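Local coordinates for 8-amino-8-demethylriboflavin N,N-dimethyltransferase (Streptomyces davawensis, PDB 4D7K), which catalyses the two successive S-adenosyl methionine-dependent N-methylations that turn 8-amino-8-demethyl-D-riboflavin into the antibiotic roseoflavin, at residues Q164-D169 and G334-V339. Sequence-based numbering, arbitrary orientation.
Sequences QYFADD and GDVWAV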
loop_
_atom_site.group_PDB
_atom_site.type_symbol
_atom_site.label_atom_id
_atom_site.label_comp_id
_atom_site.label_asym_id
_atom_site.label_seq_id
_atom_site.Cartn_x
_atom_site.Cartn_y
_atom_site.Cartn_z
ATOM N N GLN A 164 0.795 -0.164 -21.604
ATOM C CA GLN A 164 0.402 1.170 -22.031
ATOM C C GLN A 164 1.152 2.223 -21.218
ATOM O O GLN A 164 1.549 3.261 -21.743
ATOM C CB GLN A 164 -1.115 1.360 -21.894
ATOM C CG GLN A 164 -1.943 0.468 -22.816
ATOM C CD GLN A 164 -3.443 0.518 -22.528
ATOM O OE1 GLN A 164 -3.870 0.849 -21.422
ATOM N NE2 GLN A 164 -4.247 0.185 -23.534
ATOM N N TYR A 165 1.358 1.940 -19.937
ATOM C CA TYR A 165 1.992 2.899 -19.042
ATOM C C TYR A 165 3.473 3.127 -19.360
ATOM O O TYR A 165 4.002 4.207 -19.101
ATOM C CB TYR A 165 1.844 2.445 -17.587
ATOM C CG TYR A 165 2.388 3.440 -16.583
ATOM C CD1 TYR A 165 1.627 4.530 -16.177
ATOM C CD2 TYR A 165 3.661 3.292 -16.043
ATOM C CE1 TYR A 165 2.116 5.447 -15.266
ATOM C CE2 TYR A 165 4.159 4.206 -15.126
ATOM C CZ TYR A 165 3.382 5.282 -14.743
ATOM O OH TYR A 165 3.862 6.196 -13.833
ATOM N N PHE A 166 4.139 2.118 -19.915
ATOM C CA PHE A 166 5.574 2.208 -20.177
ATOM C C PHE A 166 5.907 2.328 -21.662
ATOM O O PHE A 166 7.077 2.273 -22.043
ATOM C CB PHE A 166 6.303 0.987 -19.604
ATOM C CG PHE A 166 6.434 1.000 -18.109
ATOM C CD1 PHE A 166 7.278 1.903 -17.481
ATOM C CD2 PHE A 166 5.732 0.093 -17.331
ATOM C CE1 PHE A 166 7.407 1.912 -16.103
ATOM C CE2 PHE A 166 5.857 0.094 -15.955
ATOM C CZ PHE A 166 6.696 1.004 -15.339
ATOM N N ALA A 167 4.883 2.492 -22.496
ATOM C CA ALA A 167 5.070 2.507 -23.947
ATOM C C ALA A 167 6.042 3.597 -24.408
ATOM O O ALA A 167 6.996 3.317 -25.137
ATOM C CB ALA A 167 3.727 2.671 -24.652
ATOM N N ASP A 168 5.806 4.832 -23.982
ATOM C CA ASP A 168 6.653 5.946 -24.400
ATOM C C ASP A 168 8.106 5.767 -23.959
ATOM O O ASP A 168 9.026 6.168 -24.671
ATOM C CB ASP A 168 6.102 7.266 -23.861
ATOM C CG ASP A 168 4.772 7.636 -24.486
ATOM O OD1 ASP A 168 4.525 7.227 -25.640
ATOM O OD2 ASP A 168 3.975 8.335 -23.826
ATOM N N ASP A 169 8.304 5.153 -22.795
ATOM C CA ASP A 169 9.642 4.944 -22.250
ATOM C C ASP A 169 10.545 4.168 -23.209
ATOM O O ASP A 169 11.748 4.414 -23.269
ATOM C CB ASP A 169 9.565 4.218 -20.903
ATOM C CG ASP A 169 9.192 5.146 -19.758
ATOM O OD1 ASP A 169 9.375 6.373 -19.900
ATOM O OD2 ASP A 169 8.724 4.653 -18.711
ATOM N N GLY A 334 13.659 4.422 -19.290
ATOM C CA GLY A 334 12.998 4.817 -18.061
ATOM C C GLY A 334 13.748 4.270 -16.859
ATOM O O GLY A 334 14.926 3.929 -16.957
ATOM N N ASP A 335 13.063 4.160 -15.726
ATOM C CA ASP A 335 13.727 3.782 -14.488
ATOM C C ASP A 335 13.584 2.301 -14.162
ATOM O O ASP A 335 13.968 1.855 -13.080
ATOM C CB ASP A 335 13.187 4.622 -13.334
ATOM C CG ASP A 335 13.558 6.086 -13.460
ATOM O OD1 ASP A 335 14.639 6.381 -14.021
ATOM O OD2 ASP A 335 12.773 6.939 -13.000
ATOM N N VAL A 336 13.032 1.535 -15.094
ATOM C CA VAL A 336 12.882 0.106 -14.880
ATOM C C VAL A 336 13.496 -0.694 -16.010
ATOM O O VAL A 336 14.443 -1.457 -15.813
ATOM C CB VAL A 336 11.409 -0.300 -14.755
ATOM C CG1 VAL A 336 11.300 -1.803 -14.549
ATOM C CG2 VAL A 336 10.749 0.452 -13.619
ATOM N N TRP A 337 12.941 -0.504 -17.199
ATOM C CA TRP A 337 13.254 -1.348 -18.336
ATOM C C TRP A 337 14.455 -0.842 -19.118
ATOM O O TRP A 337 14.911 0.286 -18.933
ATOM C CB TRP A 337 12.036 -1.451 -19.253
ATOM C CG TRP A 337 10.773 -1.737 -18.508
ATOM C CD1 TRP A 337 9.723 -0.889 -18.319
ATOM C CD2 TRP A 337 10.431 -2.954 -17.832
ATOM N NE1 TRP A 337 8.745 -1.503 -17.575
ATOM C CE2 TRP A 337 9.156 -2.774 -17.261
ATOM C CE3 TRP A 337 11.079 -4.183 -17.656
ATOM C CZ2 TRP A 337 8.516 -3.769 -16.525
ATOM C CZ3 TRP A 337 10.442 -5.173 -16.923
ATOM C CH2 TRP A 337 9.173 -4.960 -16.368
ATOM N N ALA A 338 14.963 -1.696 -19.992
ATOM C CA ALA A 338 16.101 -1.352 -20.821
ATOM C C ALA A 338 16.003 -2.065 -22.160
ATOM O O ALA A 338 15.371 -3.115 -22.267
ATOM C CB ALA A 338 17.400 -1.716 -20.118
ATOM N N VAL A 339 16.621 -1.489 -23.182
ATOM C CA VAL A 339 16.713 -2.167 -24.461
ATOM C C VAL A 339 18.116 -2.725 -24.646
ATOM O O VAL A 339 19.078 -1.974 -24.806
ATOM C CB VAL A 339 16.368 -1.236 -25.629
ATOM C CG1 VAL A 339 16.580 -1.953 -26.954
ATOM C CG2 VAL A 339 14.935 -0.761 -25.509
HETATM O O HOH W 1 10.234 4.871 -16.044
#
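A T-shaped aromatic pair, Phe166 with Trp337, joins the break between helices 149-165 and 167-171 to the turn linking strands 325-333 and 337-344, the antiparallel end of the Rossmann-like methyltransferase sheet. The indole meets Phe166 edge first: NE1 of Trp337 sits over the centre of the phenyl ring, 3.4 Å from CD2 of Phe166. The two ring planes stand at 88°. Phe166 is the first residue to leave the helical path; its CG lies beside the backbone N (chi1 -74°), presenting the ring to the indole. Tyr165 CD2 covers the opposite face of the phenyl, and Tyr165 itself stacks on Tyr18 of the second subunit. From the turn, Val336 brings CG2 to 4.4 Å from Phe166 CE1, while its CG1 lies over a face of the Trp337 indole. Beyond the rings a single water bridges the segments: it donates to OD2 of Asp169 at 3.1 Å and accepts from N of Asp335 at 2.9 Å, where CG of Asp169 comes to 4.2 Å from CA of Gly334. With NE1 pointing into a phenyl face, the indole N-H is probably engaged by the pi cloud, a weak polar attraction within a largely apolar joint.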